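Local structure of cortical-lytic enzyme (Clostridium perfringens, 5JIP) at residues 75-83 with 121-130. The protein probably acts as a lysozyme-type muramidase of glycoside hydrolase family 25, hydrolysing the peptidoglycan of the spore cortex during germination. Sequence-based numbering, arbitrary orientation.
Sequences FAKPSKDLD and SLTTTELVNW
Trp-130 lies against the extended chain at Pro-78, and backbone atoms take part in covering the indole, Pro-78 CA and Ser-79 N both sitting over one face. CA of Pro-78 stands 3.6 Å from the centroid of the five-membered ring of Trp-130, only 13° off its normal, a CH-pi contact; the two side chains cross at about a right angle, Pro-78 CB 3.7 Å from Trp-130 CD2. With CG anti to the backbone N (chi1 -171°), the indole leaves the helix to run under residues 76-79, where Ala-76 CB reaches the far end of the six-membered ring, 3.7 Å from Trp-130 CH2. Trp-130 NE1 hydrogen-bonds Ser-84 OG, which fixes the ring against the start of helix 83-100. Leu-127 CD1 packs on Pro-78 from the same helix as the indole.

At the outer end, Lys-80 slides past Leu-122 in the opposite direction, Lys-80 CG pressed tightly on Leu-122 CD2 at 3.4 Å. The extended lysine chain then carries its methylenes over the carboxylate of Glu-126, Lys-80 CD lying 3.4 Å from Glu-126 OE2. Here the charges stop short of a salt bridge, Lys-80 NZ and Glu-126 OE2 being 4.4 Å apart, with a water that accepts from the first and donates to the second. Glu-126 OE1 is already engaged by Thr-123 N in the capping box that starts helix 124-142. Another water donates to both Ser-79 O and Glu-126 O.

In this family 25 TIM-barrel domain, the contact joins the loop after strand 70-75 to the beginning of a later helix. Without direct hydrogen bonds between the segments, the fit should rest on shape and apolar contact round Trp-130, while the hydrated Lys-80/Glu-126 pair probably adds only a weak, screened attraction.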
ATOM      1  N   PHE A  75      19.662   6.214 -22.052  1.00  9.25           N
ATOM      2  CA  PHE A  75      20.985   6.638 -21.604  1.00  7.10           C
ATOM      3  C   PHE A  75      20.994   8.155 -21.500  1.00  9.85           C
ATOM      4  O   PHE A  75      20.881   8.870 -22.507  1.00  7.37           O
ATOM      5  CB  PHE A  75      22.095   6.147 -22.529  1.00  9.17           C
ATOM      6  CG  PHE A  75      23.458   6.498 -22.032  1.00  6.91           C
ATOM      7  CD1 PHE A  75      24.030   7.723 -22.325  1.00 10.30           C
ATOM      8  CD2 PHE A  75      24.157   5.608 -21.250  1.00 10.34           C
ATOM      9  CE1 PHE A  75      25.282   8.054 -21.843  1.00  6.82           C
ATOM     10  CE2 PHE A  75      25.409   5.934 -20.753  1.00 10.57           C
ATOM     11  CZ  PHE A  75      25.976   7.143 -21.071  1.00  9.16           C
ATOM     12  N   ALA A  76      21.146   8.646 -20.278  1.00  7.91           N
ATOM     13  CA  ALA A  76      21.002  10.067 -19.999  1.00  8.64           C
ATOM     14  C   ALA A  76      22.230  10.862 -20.441  1.00  7.85           C
ATOM     15  O   ALA A  76      23.365  10.375 -20.395  1.00  9.45           O
ATOM     16  CB  ALA A  76      20.785  10.265 -18.515  1.00 10.20           C
ATOM     17  N   LYS A  77      21.998  12.105 -20.858  1.00 11.53           N
ATOM     18  CA  LYS A  77      23.063  13.104 -20.925  1.00  8.34           C
ATOM     19  C   LYS A  77      22.686  14.300 -20.056  1.00  7.46           C
ATOM     20  O   LYS A  77      22.029  15.246 -20.518  1.00  9.04           O
ATOM     21  CB  LYS A  77      23.352  13.538 -22.354  1.00 13.00           C
ATOM     22  CG  LYS A  77      24.695  14.278 -22.407  1.00 16.47           C
ATOM     23  CD  LYS A  77      25.284  14.404 -23.799  1.00 36.84           C
ATOM     24  CE  LYS A  77      26.710  15.018 -23.741  1.00 45.21           C
ATOM     25  NZ  LYS A  77      27.767  14.085 -23.149  1.00 34.68           N
ATOM     26  N   PRO A  78      23.075  14.294 -18.793  1.00  9.54           N
ATOM     27  CA  PRO A  78      22.701  15.397 -17.897  1.00 11.91           C
ATOM     28  C   PRO A  78      23.491  16.653 -18.223  1.00 13.59           C
ATOM     29  O   PRO A  78      24.543  16.602 -18.861  1.00 10.96           O
ATOM     30  CB  PRO A  78      23.051  14.861 -16.498  1.00 11.76           C
ATOM     31  CG  PRO A  78      23.152  13.361 -16.676  1.00 13.77           C
ATOM     32  CD  PRO A  78      23.706  13.185 -18.064  1.00 10.05           C
ATOM     33  N   SER A  79      22.950  17.794 -17.795  1.00 15.14           N
ATOM     34  CA  SER A  79      23.609  19.078 -17.986  1.00 18.20           C
ATOM     35  C   SER A  79      23.114  20.036 -16.912  1.00 16.69           C
ATOM     36  O   SER A  79      22.242  19.698 -16.099  1.00 12.51           O
ATOM     37  CB  SER A  79      23.360  19.632 -19.391  1.00 15.56           C
ATOM     38  OG  SER A  79      22.108  20.288 -19.508  1.00 18.02           O
ATOM     39  N   LYS A  80      23.695  21.245 -16.911  1.00 17.94           N
ATOM     40  CA  LYS A  80      23.244  22.300 -16.008  1.00 20.15           C
ATOM     41  C   LYS A  80      21.906  22.884 -16.437  1.00 19.64           C
ATOM     42  O   LYS A  80      21.251  23.567 -15.641  1.00 21.50           O
ATOM     43  CB  LYS A  80      24.278  23.439 -15.923  1.00 18.80           C
ATOM     44  CG  LYS A  80      25.628  23.022 -15.366  1.00 25.74           C
ATOM     45  CD  LYS A  80      26.585  24.201 -15.186  1.00 32.85           C
ATOM     46  CE  LYS A  80      27.990  23.694 -14.929  1.00 34.36           C
ATOM     47  NZ  LYS A  80      28.940  24.784 -14.618  1.00 43.01           N
ATOM     48  N   ASP A  81      21.487  22.652 -17.675  1.00 20.50           N
ATOM     49  CA  ASP A  81      20.218  23.178 -18.161  1.00 23.21           C
ATOM     50  C   ASP A  81      19.127  22.141 -17.910  1.00 19.35           C
ATOM     51  O   ASP A  81      19.139  21.057 -18.499  1.00 18.97           O
ATOM     52  CB  ASP A  81      20.309  23.551 -19.637  1.00 24.96           C
ATOM     53  CG  ASP A  81      18.987  24.018 -20.187  1.00 25.03           C
ATOM     54  OD1 ASP A  81      18.083  24.303 -19.377  1.00 23.43           O
ATOM     55  OD2 ASP A  81      18.841  24.097 -21.417  1.00 35.77           O
ATOM     56  N   LEU A  82      18.173  22.480 -17.041  1.00 18.76           N
ATOM     57  CA  LEU A  82      17.155  21.504 -16.671  1.00 19.84           C
ATOM     58  C   LEU A  82      16.129  21.279 -17.780  1.00 15.25           C
ATOM     59  O   LEU A  82      15.454  20.246 -17.774  1.00 17.23           O
ATOM     60  CB  LEU A  82      16.470  21.939 -15.370  1.00 21.43           C
ATOM     61  CG  LEU A  82      17.346  21.937 -14.115  1.00 22.81           C
ATOM     62  CD1 LEU A  82      16.524  22.471 -12.953  1.00 32.74           C
ATOM     63  CD2 LEU A  82      17.896  20.543 -13.778  1.00 19.49           C
ATOM     64  N   ASP A  83      16.021  22.192 -18.753  1.00 16.00           N
ATOM     65  CA  ASP A  83      15.137  21.951 -19.888  1.00 16.92           C
ATOM     66  C   ASP A  83      15.522  20.681 -20.626  1.00 14.40           C
ATOM     67  O   ASP A  83      14.664  20.061 -21.254  1.00 15.24           O
ATOM     68  CB  ASP A  83      15.159  23.112 -20.893  1.00 20.89           C
ATOM     69  CG  ASP A  83      14.565  24.378 -20.337  1.00 30.93           C
ATOM     70  OD1 ASP A  83      13.789  24.276 -19.364  1.00 32.69           O
ATOM     71  OD2 ASP A  83      14.867  25.463 -20.877  1.00 33.26           O
ATOM     72  N   SER A 121      32.231  18.421 -14.087  1.00 20.95           N
ATOM     73  CA  SER A 121      31.490  19.475 -14.768  1.00 19.25           C
ATOM     74  C   SER A 121      30.180  19.800 -14.076  1.00 16.71           C
ATOM     75  O   SER A 121      29.674  20.918 -14.237  1.00 23.69           O
ATOM     76  CB  SER A 121      31.235  19.099 -16.232  1.00 24.06           C
ATOM     77  OG  SER A 121      30.520  17.884 -16.334  1.00 25.14           O
ATOM     78  N   LEU A 122      29.631  18.881 -13.283  1.00 15.08           N
ATOM     79  CA  LEU A 122      28.390  19.132 -12.563  1.00 16.40           C
ATOM     80  C   LEU A 122      28.603  18.925 -11.075  1.00 15.52           C
ATOM     81  O   LEU A 122      29.312  18.004 -10.656  1.00 17.57           O
ATOM     82  CB  LEU A 122      27.248  18.219 -13.038  1.00 16.24           C
ATOM     83  CG  LEU A 122      26.808  18.350 -14.499  1.00 18.94           C
ATOM     84  CD1 LEU A 122      25.679  17.364 -14.788  1.00 18.96           C
ATOM     85  CD2 LEU A 122      26.389  19.753 -14.830  1.00 17.11           C
ATOM     86  N   THR A 123      27.991  19.797 -10.278  1.00 17.53           N
ATOM     87  CA  THR A 123      27.903  19.539  -8.852  1.00 18.76           C
ATOM     88  C   THR A 123      26.889  18.421  -8.587  1.00 18.50           C
ATOM     89  O   THR A 123      26.045  18.091  -9.427  1.00 14.01           O
ATOM     90  CB  THR A 123      27.493  20.803  -8.095  1.00 15.36           C
ATOM     91  OG1 THR A 123      26.124  21.096  -8.378  1.00 19.17           O
ATOM     92  CG2 THR A 123      28.327  21.988  -8.513  1.00 19.59           C
ATOM     93  N   THR A 124      26.987  17.831  -7.397  1.00 16.96           N
ATOM     94  CA  THR A 124      25.984  16.857  -6.990  1.00 16.07           C
ATOM     95  C   THR A 124      24.581  17.452  -7.040  1.00 17.60           C
ATOM     96  O   THR A 124      23.630  16.783  -7.465  1.00 14.46           O
ATOM     97  CB  THR A 124      26.318  16.345  -5.606  1.00 16.34           C
ATOM     98  OG1 THR A 124      27.609  15.740  -5.653  1.00 20.03           O
ATOM     99  CG2 THR A 124      25.262  15.331  -5.122  1.00 17.42           C
ATOM    100  N   THR A 125      24.422  18.712  -6.618  1.00 12.55           N
ATOM    101  CA  THR A 125      23.101  19.336  -6.700  1.00 14.25           C
ATOM    102  C   THR A 125      22.644  19.418  -8.145  1.00 14.85           C
ATOM    103  O   THR A 125      21.487  19.122  -8.462  1.00 12.26           O
ATOM    104  CB  THR A 125      23.115  20.732  -6.070  1.00 19.14           C
ATOM    105  OG1 THR A 125      23.524  20.641  -4.697  1.00 20.07           O
ATOM    106  CG2 THR A 125      21.728  21.393  -6.146  1.00 18.89           C
ATOM    107  N   GLU A 126      23.540  19.815  -9.045  1.00 12.51           N
ATOM    108  CA  GLU A 126      23.150  19.944 -10.438  1.00 13.33           C
ATOM    109  C   GLU A 126      22.783  18.588 -11.039  1.00 10.90           C
ATOM    110  O   GLU A 126      21.792  18.482 -11.775  1.00 10.27           O
ATOM    111  CB  GLU A 126      24.277  20.611 -11.231  1.00 14.45           C
ATOM    112  CG  GLU A 126      24.449  22.084 -10.897  1.00 16.16           C
ATOM    113  CD  GLU A 126      25.698  22.696 -11.486  1.00 19.27           C
ATOM    114  OE1 GLU A 126      26.740  22.002 -11.546  1.00 16.58           O
ATOM    115  OE2 GLU A 126      25.621  23.883 -11.889  1.00 27.13           O
ATOM    116  N   LEU A 127      23.567  17.548 -10.745  1.00  9.15           N
ATOM    117  CA  LEU A 127      23.277  16.235 -11.325  1.00 11.16           C
ATOM    118  C   LEU A 127      21.957  15.699 -10.786  1.00 15.33           C
ATOM    119  O   LEU A 127      21.084  15.275 -11.549  1.00 10.82           O
ATOM    120  CB  LEU A 127      24.406  15.260 -11.034  1.00 10.23           C
ATOM    121  CG  LEU A 127      24.210  13.828 -11.546  1.00 15.81           C
ATOM    122  CD1 LEU A 127      24.073  13.813 -13.044  1.00 15.81           C
ATOM    123  CD2 LEU A 127      25.365  12.911 -11.158  1.00 24.71           C
ATOM    124  N   VAL A 128      21.777  15.750  -9.468  1.00 12.45           N
ATOM    125  CA  VAL A 128      20.561  15.214  -8.875  1.00 10.46           C
ATOM    126  C   VAL A 128      19.346  16.027  -9.317  1.00 11.98           C
ATOM    127  O   VAL A 128      18.297  15.457  -9.604  1.00 12.07           O
ATOM    128  CB  VAL A 128      20.697  15.144  -7.337  1.00 12.65           C
ATOM    129  CG1 VAL A 128      19.368  14.813  -6.679  1.00 12.23           C
ATOM    130  CG2 VAL A 128      21.755  14.103  -6.890  1.00 15.28           C
ATOM    131  N   ASN A 129      19.443  17.368  -9.343  1.00  9.35           N
ATOM    132  CA  ASN A 129      18.342  18.171  -9.856  1.00  9.84           C
ATOM    133  C   ASN A 129      17.945  17.750 -11.274  1.00 10.55           C
ATOM    134  O   ASN A 129      16.758  17.744 -11.620  1.00 13.36           O
ATOM    135  CB  ASN A 129      18.710  19.651  -9.842  1.00 17.46           C
ATOM    136  CG  ASN A 129      18.583  20.266  -8.470  1.00 24.56           C
ATOM    137  OD1 ASN A 129      18.152  19.613  -7.509  1.00 18.16           O
ATOM    138  ND2 ASN A 129      18.946  21.532  -8.373  1.00 22.83           N
ATOM    139  N   TRP A 130      18.926  17.430 -12.117  1.00 11.32           N
ATOM    140  CA  TRP A 130      18.616  17.014 -13.485  1.00 11.97           C
ATOM    141  C   TRP A 130      17.861  15.688 -13.502  1.00  8.69           C
ATOM    142  O   TRP A 130      16.835  15.556 -14.169  1.00  9.42           O
ATOM    143  CB  TRP A 130      19.903  16.924 -14.304  1.00 10.59           C
ATOM    144  CG  TRP A 130      19.653  16.721 -15.744  1.00 12.19           C
ATOM    145  CD1 TRP A 130      19.612  17.681 -16.725  1.00 12.08           C
ATOM    146  CD2 TRP A 130      19.388  15.474 -16.397  1.00 10.90           C
ATOM    147  NE1 TRP A 130      19.330  17.103 -17.936  1.00 10.81           N
ATOM    148  CE2 TRP A 130      19.191  15.749 -17.761  1.00  7.34           C
ATOM    149  CE3 TRP A 130      19.295  14.144 -15.954  1.00 12.01           C
ATOM    150  CZ2 TRP A 130      18.927  14.732 -18.702  1.00 10.42           C
ATOM    151  CZ3 TRP A 130      19.025  13.155 -16.877  1.00  9.96           C
ATOM    152  CH2 TRP A 130      18.851  13.454 -18.240  1.00  9.85           C
TER
HETATM  153  O   HOH W   1      21.564  20.483 -13.587  1.00 15.22           O
HETATM  154  O   HOH W   2      29.159  22.751 -11.932  1.00 30.18           O
HETATM  155  O   HOH W   3      27.767  25.678 -11.824  1.00 42.64           O